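Local coordinates for protein glycosaminoglycan xylosylkinase (Hydra vulgaris, PDB 5XOM) that probably phosphorylates xylose in the glycosaminoglycan linkage region of proteoglycans, as a member of the Fam20 kinase family, at residues A[54-59]-A[68-73]; A[80-85]-A[154-159]; A[138-143]-A[347-352]. All coordinates share one frame; numbering follows the deposited sequence.

The three contacts join a helix to a helix, the end of a helix to a strand, and a helix to a loop. All are largely buried, yet all reach the second subunit, contact 2 through V154 alone. Contact 1 packs helix 49-56 against helix 67-79 mainly through apolar side chains, with no hydrogen bond across it. Contact 2 starts where helix 67-79 ends and ties that end to strand 153-159 through a buried arginine. Contact 3, the nearest to the centre of the chain, sets helix 132-144 on the 347-352 loop through H140, which meets a water and two apolar side chains. Contact 3 touches both others: I70 and Y71 of contact 1 pack on it, and D350 binds the strand of contact 2.

Contact 1: A[54-59]-A[68-73]; sequences HDMISV and VEIYKV
M56 meets I70, V73 and E69 with the last two atoms of its side chain, and the first of these meetings is the tight one. Its SD lies 3.7 Å from CD1 of I70, and its CE is nearly as close to that same CD1, at 3.8 Å. The thioether therefore lies over the end of the isoleucine, and the two side chains cross at about a right angle. Two torsions explain the fit. The first puts CG of M56 between the backbone N and the carbonyl carbon (chi1 79°), and a bend at chi3 (58°) turns the methyl toward helix 67-79. The flexible end of a methionine can thus follow the shape of a neighbouring helix without any polar bond, and here none crosses the contact.

Away from I70 the fit becomes looser. M56 CE is 4.3 Å from CG2 of V73, the residue one turn along from E69. M56 CE also stands 4.3 Å from E69 O and as far from E69 OE1. These approaches lie at the fringe of van der Waals contact. E69, only partly exposed, marks the outer side: its OE2 turns to S66 of the second subunit, which holds it by a hydrogen bond, while OE1 and the backbone O lie beside the methionine methyl.

The surroundings extend this division. V52 of helix 49-56 touches E69, K72 and V73, which continues the packing of the two helices past M56. On the inner side, I70 also rests on F139 and R143 of helix 132-144, and so sits where helices 49-56, 67-79 and 132-144 meet.

Contact 2: A[80-85]-A[154-159]; sequences AKITQA and VGRYIN
R156 is brought to A80 by a first torsion that sets CG opposite the backbone N (chi1 -180°) and by a chain extended from there to NE, while CG1 of I82, beside its backbone N (chi1 -63°), carries CD1 to the arginine and to I158. The guanidinium arrives end-on and grips a single atom with two nitrogens. NH1 donates to A80 O at 3.0 Å, in the carbonyl plane and on a lone pair. NH2 donates to A80 O at 3.1 Å, from a position tilted 28° out of that plane. The oxygen sits at the guanidinium edge. I82 runs past the arginine in the opposite direction and lays CD1 over one guanidinium face. The same CD1 meets CD1 of I158 at 4.0 Å, the two isoleucines crossing at about a right angle.

R156 also binds M77 O and forms a salt bridge with E163. A leucine here carries no donors, which would probably leave the carbonyls of A80 and M77 without these partners and E163 without its charged mate. The chemistry implies a buried charge made tolerable by a carboxylate and two carbonyls, tying strand 153-159 to the end of helix 67-79, while the outermost strands meet through apolar isoleucines.

Contact 3: A[138-143]-A[347-352]; sequences AFHLDR and LSIDPI
D350 OD1, the polar atom through which the 347-352 loop answers H140, accepts from two donors. One is a water 2.7 Å from D350 OD1, the other the backbone N of G155 on strand 153-159, 2.8 Å from that oxygen. The water also bonds NE2 of H140 at 2.8 Å, lying in the plane of the imidazole, and so spans a gap too wide for a direct bond. A carboxylate this near would probably favour positive charge on the histidine.

Carbon-to-carbon contacts flank the bridge. With CG of H140 anti to its carbonyl carbon (chi1 -71°), the ring reaches toward the loop, and its CD2 meets CD2 of L347 obliquely at 3.6 Å. A looser touch joins CE1 of H140 to CD1 of I349 at 4.4 Å. F139 CD2 lies above the centre of one imidazole face, which helps to fix the rotation of the ring. On the outer side, F45 of the second subunit packs on I349.

The carboxylate is held in turn by its own loop: the N of I352 donates to D350 OD2 at 2.9 Å, almost straight (176°). Helix 132-144 probably corresponds to the αC helix, since it falls between the third and fourth strands of a sheet ordered 1-2-3-5-4, as in protein kinases, and the loop facing it is a type I turn, L347 to D350, running on into an Asx turn.

Contact 1: A[54-59]-A[68-73]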
ATOM      1  N   HIS A  54      10.927   3.242  -7.834  1.00 30.15           N
ATOM      2  CA  HIS A  54      11.017   4.601  -8.361  1.00 36.40           C
ATOM      3  C   HIS A  54       9.761   5.409  -8.059  1.00 40.34           C
ATOM      4  O   HIS A  54       9.849   6.619  -7.828  1.00 43.23           O
ATOM      5  CB  HIS A  54      11.276   4.569  -9.867  1.00 41.80           C
ATOM      6  CG  HIS A  54      12.645   4.087 -10.238  1.00 54.21           C
ATOM      7  ND1 HIS A  54      13.246   4.406 -11.437  1.00 60.58           N
ATOM      8  CD2 HIS A  54      13.529   3.305  -9.572  1.00 62.17           C
ATOM      9  CE1 HIS A  54      14.441   3.846 -11.491  1.00 65.48           C
ATOM     10  NE2 HIS A  54      14.636   3.169 -10.374  1.00 65.48           N
ATOM     11  N   ASP A  55       8.593   4.767  -8.049  1.00 36.01           N
ATOM     12  CA  ASP A  55       7.329   5.474  -7.876  1.00 40.96           C
ATOM     13  C   ASP A  55       6.927   5.697  -6.423  1.00 44.76           C
ATOM     14  O   ASP A  55       6.025   6.506  -6.174  1.00 41.23           O
ATOM     15  CB  ASP A  55       6.192   4.721  -8.573  1.00 43.44           C
ATOM     16  CG  ASP A  55       6.345   4.688 -10.077  1.00 48.07           C
ATOM     17  OD1 ASP A  55       7.028   5.577 -10.634  1.00 51.23           O
ATOM     18  OD2 ASP A  55       5.771   3.771 -10.700  1.00 44.41           O
ATOM     19  N   MET A  56       7.538   5.006  -5.460  1.00 33.48           N
ATOM     20  CA  MET A  56       7.090   5.166  -4.084  1.00 30.83           C
ATOM     21  C   MET A  56       7.738   6.352  -3.380  1.00 25.40           C
ATOM     22  O   MET A  56       7.234   6.781  -2.337  1.00 31.26           O
ATOM     23  CB  MET A  56       7.334   3.877  -3.270  1.00 31.33           C
ATOM     24  CG  MET A  56       8.761   3.656  -2.777  1.00 27.04           C
ATOM     25  SD  MET A  56       8.907   2.296  -1.575  1.00 29.47           S
ATOM     26  CE  MET A  56       8.250   0.906  -2.498  1.00 22.05           C
ATOM     27  N   ILE A  57       8.801   6.922  -3.939  1.00 25.52           N
ATOM     28  CA  ILE A  57       9.528   8.000  -3.275  1.00 25.70           C
ATOM     29  C   ILE A  57       8.784   9.318  -3.449  1.00 34.16           C
ATOM     30  O   ILE A  57       8.363   9.671  -4.559  1.00 34.64           O
ATOM     31  CB  ILE A  57      10.960   8.105  -3.817  1.00 27.18           C
ATOM     32  CG1 ILE A  57      11.718   6.805  -3.565  1.00 34.11           C
ATOM     33  CG2 ILE A  57      11.696   9.284  -3.174  1.00 26.50           C
ATOM     34  CD1 ILE A  57      13.007   6.721  -4.324  1.00 31.06           C
ATOM     35  N   SER A  58       8.621  10.047  -2.346  1.00 31.02           N
ATOM     36  CA  SER A  58       8.234  11.449  -2.347  1.00 33.72           C
ATOM     37  C   SER A  58       9.195  12.201  -1.436  1.00 36.52           C
ATOM     38  O   SER A  58      10.035  11.600  -0.761  1.00 35.09           O
ATOM     39  CB  SER A  58       6.778  11.639  -1.897  1.00 34.50           C
ATOM     40  OG  SER A  58       6.557  11.047  -0.633  1.00 45.32           O
ATOM     41  N   VAL A  59       9.074  13.530  -1.407  1.00 30.48           N
ATOM     42  CA  VAL A  59      10.090  14.324  -0.727  1.00 31.38           C
ATOM     43  C   VAL A  59      10.052  14.130   0.785  1.00 35.31           C
ATOM     44  O   VAL A  59      11.047  14.416   1.465  1.00 33.98           O
ATOM     45  CB  VAL A  59       9.950  15.816  -1.089  1.00 36.46           C
ATOM     46  CG1 VAL A  59       8.878  16.493  -0.245  1.00 35.67           C
ATOM     47  CG2 VAL A  59      11.292  16.524  -0.930  1.00 34.46           C
ATOM     48  N   VAL A  68       3.274  -5.086   1.074  1.00 34.91           N
ATOM     49  CA  VAL A  68       3.227  -5.706  -0.246  1.00 28.84           C
ATOM     50  C   VAL A  68       4.201  -5.015  -1.189  1.00 26.15           C
ATOM     51  O   VAL A  68       4.976  -5.666  -1.901  1.00 28.39           O
ATOM     52  CB  VAL A  68       1.792  -5.691  -0.801  1.00 30.17           C
ATOM     53  CG1 VAL A  68       1.774  -6.228  -2.216  1.00 23.32           C
ATOM     54  CG2 VAL A  68       0.885  -6.523   0.088  1.00 35.33           C
ATOM     55  N   GLU A  69       4.186  -3.683  -1.196  1.00 25.57           N
ATOM     56  CA  GLU A  69       5.075  -2.939  -2.085  1.00 27.22           C
ATOM     57  C   GLU A  69       6.537  -3.111  -1.680  1.00 28.74           C
ATOM     58  O   GLU A  69       7.405  -3.292  -2.541  1.00 26.01           O
ATOM     59  CB  GLU A  69       4.682  -1.462  -2.100  1.00 25.13           C
ATOM     60  CG  GLU A  69       3.282  -1.207  -2.656  1.00 37.96           C
ATOM     61  CD  GLU A  69       3.019   0.261  -2.966  1.00 42.18           C
ATOM     62  OE1 GLU A  69       3.992   1.038  -3.043  1.00 50.38           O
ATOM     63  OE2 GLU A  69       1.842   0.636  -3.148  1.00 36.97           O
ATOM     64  N   ILE A  70       6.825  -3.070  -0.376  1.00 22.38           N
ATOM     65  CA  ILE A  70       8.210  -3.158   0.087  1.00 26.08           C
ATOM     66  C   ILE A  70       8.757  -4.571  -0.093  1.00 25.19           C
ATOM     67  O   ILE A  70       9.877  -4.754  -0.590  1.00 25.32           O
ATOM     68  CB  ILE A  70       8.321  -2.675   1.545  1.00 22.66           C
ATOM     69  CG1 ILE A  70       8.163  -1.157   1.585  1.00 24.72           C
ATOM     70  CG2 ILE A  70       9.663  -3.046   2.139  1.00 22.52           C
ATOM     71  CD1 ILE A  70       9.338  -0.426   0.940  1.00 28.56           C
ATOM     72  N   TYR A  71       7.980  -5.596   0.289  1.00 21.23           N
ATOM     73  CA  TYR A  71       8.449  -6.971   0.090  1.00 25.80           C
ATOM     74  C   TYR A  71       8.674  -7.279  -1.380  1.00 29.13           C
ATOM     75  O   TYR A  71       9.569  -8.061  -1.722  1.00 29.90           O
ATOM     76  CB  TYR A  71       7.472  -7.997   0.670  1.00 23.01           C
ATOM     77  CG  TYR A  71       7.448  -8.080   2.180  1.00 27.31           C
ATOM     78  CD1 TYR A  71       7.841  -7.001   2.963  1.00 24.63           C
ATOM     79  CD2 TYR A  71       7.065  -9.254   2.825  1.00 29.92           C
ATOM     80  CE1 TYR A  71       7.817  -7.069   4.339  1.00 35.94           C
ATOM     81  CE2 TYR A  71       7.043  -9.334   4.211  1.00 32.51           C
ATOM     82  CZ  TYR A  71       7.418  -8.234   4.957  1.00 43.50           C
ATOM     83  OH  TYR A  71       7.411  -8.282   6.331  1.00 49.99           O
ATOM     84  N   LYS A  72       7.871  -6.688  -2.265  1.00 33.93           N
ATOM     85  CA  LYS A  72       8.088  -6.877  -3.694  1.00 29.04           C
ATOM     86  C   LYS A  72       9.468  -6.380  -4.103  1.00 28.35           C
ATOM     87  O   LYS A  72      10.159  -7.023  -4.904  1.00 24.33           O
ATOM     88  CB  LYS A  72       6.991  -6.150  -4.474  1.00 30.07           C
ATOM     89  CG  LYS A  72       7.021  -6.344  -5.980  1.00 21.15           C
ATOM     90  CD  LYS A  72       5.775  -5.717  -6.587  1.00 26.66           C
ATOM     91  CE  LYS A  72       5.769  -5.837  -8.085  1.00 28.81           C
ATOM     92  NZ  LYS A  72       5.355  -7.204  -8.499  1.00 28.91           N
ATOM     93  N   VAL A  73       9.881  -5.228  -3.568  1.00 29.68           N
ATOM     94  CA  VAL A  73      11.197  -4.685  -3.885  1.00 28.57           C
ATOM     95  C   VAL A  73      12.294  -5.517  -3.223  1.00 20.70           C
ATOM     96  O   VAL A  73      13.294  -5.865  -3.862  1.00 20.33           O
ATOM     97  CB  VAL A  73      11.264  -3.202  -3.474  1.00 27.39           C
ATOM     98  CG1 VAL A  73      12.679  -2.656  -3.646  1.00 17.99           C
ATOM     99  CG2 VAL A  73      10.272  -2.384  -4.298  1.00 26.57           C
TER

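Contact 2: A[80-85]-A[154-159]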
ATOM      1  N   ALA A  80      17.699 -10.901  -7.789  1.00 25.61           N
ATOM      2  CA  ALA A  80      18.095 -10.376  -9.091  1.00 26.65           C
ATOM      3  C   ALA A  80      19.522 -10.776  -9.455  1.00 31.22           C
ATOM      4  O   ALA A  80      20.420 -10.796  -8.607  1.00 31.32           O
ATOM      5  CB  ALA A  80      17.969  -8.853  -9.115  1.00 27.47           C
ATOM      6  N   LYS A  81      19.717 -11.098 -10.731  1.00 27.85           N
ATOM      7  CA  LYS A  81      21.042 -11.410 -11.252  1.00 30.76           C
ATOM      8  C   LYS A  81      21.935 -10.175 -11.248  1.00 33.53           C
ATOM      9  O   LYS A  81      21.506  -9.074 -11.604  1.00 26.75           O
ATOM     10  CB  LYS A  81      20.923 -11.967 -12.674  1.00 34.96           C
ATOM     11  CG  LYS A  81      22.252 -12.250 -13.363  1.00 45.36           C
ATOM     12  CD  LYS A  81      22.046 -12.833 -14.758  1.00 46.63           C
ATOM     13  CE  LYS A  81      23.376 -13.155 -15.427  1.00 58.82           C
ATOM     14  NZ  LYS A  81      24.176 -11.929 -15.713  1.00 63.09           N
ATOM     15  N   ILE A  82      23.189 -10.365 -10.852  1.00 30.15           N
ATOM     16  CA  ILE A  82      24.185  -9.299 -10.867  1.00 29.27           C
ATOM     17  C   ILE A  82      24.815  -9.243 -12.254  1.00 35.16           C
ATOM     18  O   ILE A  82      25.417 -10.221 -12.713  1.00 33.77           O
ATOM     19  CB  ILE A  82      25.249  -9.527  -9.785  1.00 32.07           C
ATOM     20  CG1 ILE A  82      24.607  -9.487  -8.396  1.00 22.01           C
ATOM     21  CG2 ILE A  82      26.377  -8.500  -9.907  1.00 20.69           C
ATOM     22  CD1 ILE A  82      25.535  -9.951  -7.286  1.00 21.77           C
ATOM     23  N   THR A  83      24.704  -8.092 -12.917  1.00 31.84           N
ATOM     24  CA  THR A  83      25.245  -7.956 -14.262  1.00 33.48           C
ATOM     25  C   THR A  83      26.560  -7.196 -14.312  1.00 31.02           C
ATOM     26  O   THR A  83      27.301  -7.350 -15.285  1.00 37.86           O
ATOM     27  CB  THR A  83      24.230  -7.267 -15.187  1.00 33.30           C
ATOM     28  OG1 THR A  83      24.006  -5.925 -14.745  1.00 37.12           O
ATOM     29  CG2 THR A  83      22.911  -8.021 -15.194  1.00 29.45           C
ATOM     30  N   GLN A  84      26.877  -6.401 -13.290  1.00 29.59           N
ATOM     31  CA  GLN A  84      28.150  -5.695 -13.208  1.00 32.17           C
ATOM     32  C   GLN A  84      28.534  -5.568 -11.742  1.00 32.39           C
ATOM     33  O   GLN A  84      27.670  -5.564 -10.864  1.00 28.08           O
ATOM     34  CB  GLN A  84      28.094  -4.287 -13.827  1.00 41.49           C
ATOM     35  CG  GLN A  84      27.448  -4.183 -15.198  1.00 49.16           C
ATOM     36  CD  GLN A  84      28.299  -4.793 -16.292  1.00 55.90           C
ATOM     37  OE1 GLN A  84      29.486  -5.066 -16.095  1.00 62.35           O
ATOM     38  NE2 GLN A  84      27.693  -5.025 -17.451  1.00 48.10           N
ATOM     39  N   ALA A  85      29.837  -5.449 -11.489  1.00 29.60           N
ATOM     40  CA  ALA A  85      30.335  -5.237 -10.137  1.00 27.68           C
ATOM     41  C   ALA A  85      31.602  -4.395 -10.191  1.00 30.31           C
ATOM     42  O   ALA A  85      32.472  -4.633 -11.031  1.00 31.88           O
ATOM     43  CB  ALA A  85      30.620  -6.569  -9.425  1.00 23.86           C
ATOM     44  N   VAL A 154      18.538  -5.420   1.964  1.00 20.31           N
ATOM     45  CA  VAL A 154      18.319  -6.857   2.087  1.00 18.36           C
ATOM     46  C   VAL A 154      19.646  -7.563   2.345  1.00 24.21           C
ATOM     47  O   VAL A 154      20.697  -7.157   1.831  1.00 20.35           O
ATOM     48  CB  VAL A 154      17.630  -7.439   0.830  1.00 22.96           C
ATOM     49  CG1 VAL A 154      18.644  -7.758  -0.267  1.00 16.74           C
ATOM     50  CG2 VAL A 154      16.870  -8.666   1.191  1.00 29.17           C
ATOM     51  N   GLY A 155      19.591  -8.609   3.172  1.00 22.81           N
ATOM     52  CA  GLY A 155      20.720  -9.496   3.320  1.00 16.27           C
ATOM     53  C   GLY A 155      20.782 -10.496   2.182  1.00 20.56           C
ATOM     54  O   GLY A 155      19.771 -10.857   1.580  1.00 19.87           O
ATOM     55  N   ARG A 156      22.000 -10.924   1.857  1.00 19.11           N
ATOM     56  CA  ARG A 156      22.127 -11.883   0.773  1.00 17.43           C
ATOM     57  C   ARG A 156      23.454 -12.618   0.856  1.00 16.96           C
ATOM     58  O   ARG A 156      24.472 -12.024   1.217  1.00 26.63           O
ATOM     59  CB  ARG A 156      22.018 -11.171  -0.569  1.00 16.77           C
ATOM     60  CG  ARG A 156      22.127 -12.089  -1.746  1.00 21.59           C
ATOM     61  CD  ARG A 156      21.627 -11.368  -2.987  1.00 21.68           C
ATOM     62  NE  ARG A 156      22.073 -12.005  -4.215  1.00 27.83           N
ATOM     63  CZ  ARG A 156      21.709 -11.607  -5.426  1.00 26.69           C
ATOM     64  NH1 ARG A 156      20.881 -10.571  -5.608  1.00 27.16           N
ATOM     65  NH2 ARG A 156      22.158 -12.252  -6.500  1.00 26.31           N
ATOM     66  N   TYR A 157      23.434 -13.903   0.500  1.00 17.84           N
ATOM     67  CA  TYR A 157      24.644 -14.708   0.370  1.00 20.94           C
ATOM     68  C   TYR A 157      25.092 -14.685  -1.085  1.00 23.13           C
ATOM     69  O   TYR A 157      24.377 -15.173  -1.964  1.00 24.62           O
ATOM     70  CB  TYR A 157      24.405 -16.144   0.830  1.00 22.12           C
ATOM     71  CG  TYR A 157      24.015 -16.278   2.288  1.00 25.25           C
ATOM     72  CD1 TYR A 157      24.970 -16.185   3.294  1.00 24.57           C
ATOM     73  CD2 TYR A 157      22.696 -16.528   2.655  1.00 23.96           C
ATOM     74  CE1 TYR A 157      24.624 -16.317   4.629  1.00 20.85           C
ATOM     75  CE2 TYR A 157      22.340 -16.667   3.991  1.00 26.03           C
ATOM     76  CZ  TYR A 157      23.309 -16.559   4.970  1.00 24.59           C
ATOM     77  OH  TYR A 157      22.960 -16.698   6.293  1.00 27.12           O
ATOM     78  N   ILE A 158      26.260 -14.101  -1.336  1.00 25.61           N
ATOM     79  CA  ILE A 158      26.783 -13.895  -2.684  1.00 21.38           C
ATOM     80  C   ILE A 158      27.833 -14.955  -2.977  1.00 24.04           C
ATOM     81  O   ILE A 158      28.812 -15.085  -2.233  1.00 22.29           O
ATOM     82  CB  ILE A 158      27.399 -12.494  -2.838  1.00 23.38           C
ATOM     83  CG1 ILE A 158      26.380 -11.398  -2.496  1.00 24.52           C
ATOM     84  CG2 ILE A 158      27.932 -12.324  -4.246  1.00 26.63           C
ATOM     85  CD1 ILE A 158      25.285 -11.227  -3.527  1.00 24.05           C
ATOM     86  N   ASN A 159      27.651 -15.702  -4.065  1.00 24.98           N
ATOM     87  CA  ASN A 159      28.713 -16.578  -4.560  1.00 28.78           C
ATOM     88  C   ASN A 159      29.689 -15.719  -5.356  1.00 28.74           C
ATOM     89  O   ASN A 159      29.426 -15.371  -6.508  1.00 25.87           O
ATOM     90  CB  ASN A 159      28.143 -17.697  -5.424  1.00 25.62           C
ATOM     91  CG  ASN A 159      29.222 -18.646  -5.934  1.00 29.38           C
ATOM     92  OD1 ASN A 159      30.314 -18.231  -6.320  1.00 34.66           O
ATOM     93  ND2 ASN A 159      28.908 -19.928  -5.946  1.00 28.06           N
TER

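Contact 3: A[138-143]-A[347-352]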
ATOM      1  N   ALA A 138      18.718  -1.292  10.786  1.00 24.99           N
ATOM      2  CA  ALA A 138      18.361   0.124  10.769  1.00 22.22           C
ATOM      3  C   ALA A 138      17.246   0.405   9.765  1.00 20.84           C
ATOM      4  O   ALA A 138      16.370   1.238  10.017  1.00 21.07           O
ATOM      5  CB  ALA A 138      19.594   0.969  10.451  1.00 18.81           C
ATOM      6  N   PHE A 139      17.255  -0.282   8.623  1.00 24.28           N
ATOM      7  CA  PHE A 139      16.203  -0.052   7.644  1.00 22.86           C
ATOM      8  C   PHE A 139      14.841  -0.493   8.177  1.00 19.45           C
ATOM      9  O   PHE A 139      13.861   0.252   8.077  1.00 24.75           O
ATOM     10  CB  PHE A 139      16.537  -0.764   6.332  1.00 21.45           C
ATOM     11  CG  PHE A 139      15.338  -1.076   5.496  1.00 23.69           C
ATOM     12  CD1 PHE A 139      14.598  -0.063   4.902  1.00 23.33           C
ATOM     13  CD2 PHE A 139      14.953  -2.391   5.292  1.00 20.20           C
ATOM     14  CE1 PHE A 139      13.487  -0.358   4.134  1.00 26.36           C
ATOM     15  CE2 PHE A 139      13.847  -2.695   4.524  1.00 24.51           C
ATOM     16  CZ  PHE A 139      13.112  -1.680   3.944  1.00 26.86           C
ATOM     17  N   HIS A 140      14.763  -1.673   8.793  1.00 18.05           N
ATOM     18  CA  HIS A 140      13.469  -2.106   9.313  1.00 22.34           C
ATOM     19  C   HIS A 140      13.037  -1.282  10.513  1.00 20.08           C
ATOM     20  O   HIS A 140      11.837  -1.059  10.707  1.00 23.80           O
ATOM     21  CB  HIS A 140      13.500  -3.590   9.660  1.00 18.24           C
ATOM     22  CG  HIS A 140      13.545  -4.463   8.454  1.00 25.22           C
ATOM     23  ND1 HIS A 140      12.449  -4.653   7.641  1.00 17.66           N
ATOM     24  CD2 HIS A 140      14.556  -5.173   7.900  1.00 21.46           C
ATOM     25  CE1 HIS A 140      12.782  -5.450   6.640  1.00 17.57           C
ATOM     26  NE2 HIS A 140      14.054  -5.780   6.776  1.00 19.44           N
ATOM     27  N   LEU A 141      13.981  -0.813  11.327  1.00 19.59           N
ATOM     28  CA  LEU A 141      13.575   0.031  12.438  1.00 18.92           C
ATOM     29  C   LEU A 141      13.080   1.382  11.937  1.00 21.59           C
ATOM     30  O   LEU A 141      12.192   1.984  12.546  1.00 19.76           O
ATOM     31  CB  LEU A 141      14.726   0.209  13.429  1.00 19.48           C
ATOM     32  CG  LEU A 141      14.440   1.235  14.516  1.00 24.11           C
ATOM     33  CD1 LEU A 141      13.546   0.580  15.558  1.00 26.96           C
ATOM     34  CD2 LEU A 141      15.713   1.766  15.166  1.00 29.08           C
ATOM     35  N   ASP A 142      13.620   1.846  10.810  1.00 22.08           N
ATOM     36  CA  ASP A 142      13.172   3.107  10.223  1.00 25.21           C
ATOM     37  C   ASP A 142      11.709   3.022   9.793  1.00 27.45           C
ATOM     38  O   ASP A 142      10.943   3.970   9.994  1.00 28.32           O
ATOM     39  CB  ASP A 142      14.068   3.450   9.033  1.00 24.06           C
ATOM     40  CG  ASP A 142      13.494   4.540   8.149  1.00 29.01           C
ATOM     41  OD1 ASP A 142      12.733   4.217   7.212  1.00 28.45           O
ATOM     42  OD2 ASP A 142      13.816   5.723   8.370  1.00 29.14           O
ATOM     43  N   ARG A 143      11.292   1.870   9.256  1.00 22.57           N
ATOM     44  CA  ARG A 143       9.881   1.667   8.932  1.00 26.02           C
ATOM     45  C   ARG A 143       9.050   1.456  10.194  1.00 26.23           C
ATOM     46  O   ARG A 143       7.949   2.007  10.317  1.00 29.16           O
ATOM     47  CB  ARG A 143       9.731   0.482   7.983  1.00 21.51           C
ATOM     48  CG  ARG A 143      10.570   0.619   6.734  1.00 22.10           C
ATOM     49  CD  ARG A 143      10.250  -0.455   5.723  1.00 19.39           C
ATOM     50  NE  ARG A 143       8.910  -0.275   5.170  1.00 28.56           N
ATOM     51  CZ  ARG A 143       7.923  -1.149   5.319  1.00 36.87           C
ATOM     52  NH1 ARG A 143       8.126  -2.276   5.993  1.00 42.23           N
ATOM     53  NH2 ARG A 143       6.733  -0.909   4.787  1.00 36.64           N
ATOM     54  N   LEU A 347      12.656  -8.537  11.143  1.00 23.69           N
ATOM     55  CA  LEU A 347      13.973  -8.995  10.725  1.00 23.24           C
ATOM     56  C   LEU A 347      13.961 -10.478  10.387  1.00 23.83           C
ATOM     57  O   LEU A 347      14.794 -10.923   9.595  1.00 25.15           O
ATOM     58  CB  LEU A 347      15.021  -8.715  11.818  1.00 16.82           C
ATOM     59  CG  LEU A 347      15.232  -7.261  12.263  1.00 20.88           C
ATOM     60  CD1 LEU A 347      16.185  -7.190  13.466  1.00 17.51           C
ATOM     61  CD2 LEU A 347      15.717  -6.366  11.112  1.00 21.02           C
ATOM     62  N   SER A 348      13.020 -11.243  10.945  1.00 24.22           N
ATOM     63  CA  SER A 348      12.962 -12.682  10.725  1.00 23.95           C
ATOM     64  C   SER A 348      12.623 -13.057   9.291  1.00 24.55           C
ATOM     65  O   SER A 348      12.750 -14.232   8.934  1.00 28.23           O
ATOM     66  CB  SER A 348      11.934 -13.317  11.661  1.00 28.82           C
ATOM     67  OG  SER A 348      10.620 -12.975  11.260  1.00 33.21           O
ATOM     68  N   ILE A 349      12.190 -12.105   8.460  1.00 22.46           N
ATOM     69  CA  ILE A 349      11.954 -12.404   7.050  1.00 20.87           C
ATOM     70  C   ILE A 349      13.218 -12.292   6.210  1.00 23.21           C
ATOM     71  O   ILE A 349      13.230 -12.763   5.062  1.00 26.50           O
ATOM     72  CB  ILE A 349      10.880 -11.469   6.450  1.00 31.74           C
ATOM     73  CG1 ILE A 349      11.488 -10.095   6.171  1.00 41.74           C
ATOM     74  CG2 ILE A 349       9.679 -11.325   7.400  1.00 30.23           C
ATOM     75  CD1 ILE A 349      10.497  -9.052   5.764  1.00 48.41           C
ATOM     76  N   ASP A 350      14.313 -11.696   6.756  1.00 22.26           N
ATOM     77  CA  ASP A 350      15.449 -11.434   5.881  1.00 24.89           C
ATOM     78  C   ASP A 350      16.281 -12.705   5.704  1.00 24.15           C
ATOM     79  O   ASP A 350      16.364 -13.522   6.623  1.00 23.37           O
ATOM     80  CB  ASP A 350      16.299 -10.296   6.455  1.00 20.38           C
ATOM     81  CG  ASP A 350      17.516  -9.979   5.604  1.00 26.54           C
ATOM     82  OD1 ASP A 350      17.448  -8.965   4.872  1.00 22.39           O
ATOM     83  OD2 ASP A 350      18.522 -10.722   5.642  1.00 22.65           O
ATOM     84  N   PRO A 351      16.855 -12.922   4.514  1.00 21.62           N
ATOM     85  CA  PRO A 351      17.543 -14.198   4.250  1.00 24.25           C
ATOM     86  C   PRO A 351      18.729 -14.499   5.160  1.00 24.63           C
ATOM     87  O   PRO A 351      19.067 -15.675   5.317  1.00 24.13           O
ATOM     88  CB  PRO A 351      17.987 -14.057   2.785  1.00 24.36           C
ATOM     89  CG  PRO A 351      16.963 -13.157   2.175  1.00 25.03           C
ATOM     90  CD  PRO A 351      16.614 -12.163   3.270  1.00 21.26           C
ATOM     91  N   ILE A 352      19.378 -13.514   5.770  1.00 26.11           N
ATOM     92  CA  ILE A 352      20.557 -13.830   6.570  1.00 22.18           C
ATOM     93  C   ILE A 352      20.258 -13.742   8.067  1.00 21.43           C
ATOM     94  O   ILE A 352      21.176 -13.719   8.883  1.00 25.49           O
ATOM     95  CB  ILE A 352      21.764 -12.962   6.175  1.00 20.77           C
ATOM     96  CG1 ILE A 352      21.584 -11.516   6.634  1.00 17.74           C
ATOM     97  CG2 ILE A 352      21.993 -13.028   4.654  1.00 19.46           C
ATOM     98  CD1 ILE A 352      22.813 -10.651   6.395  1.00 20.91           C
TER
HETATM   99  O   HOH W   1      15.493  -7.120   4.746  1.00 20.55           O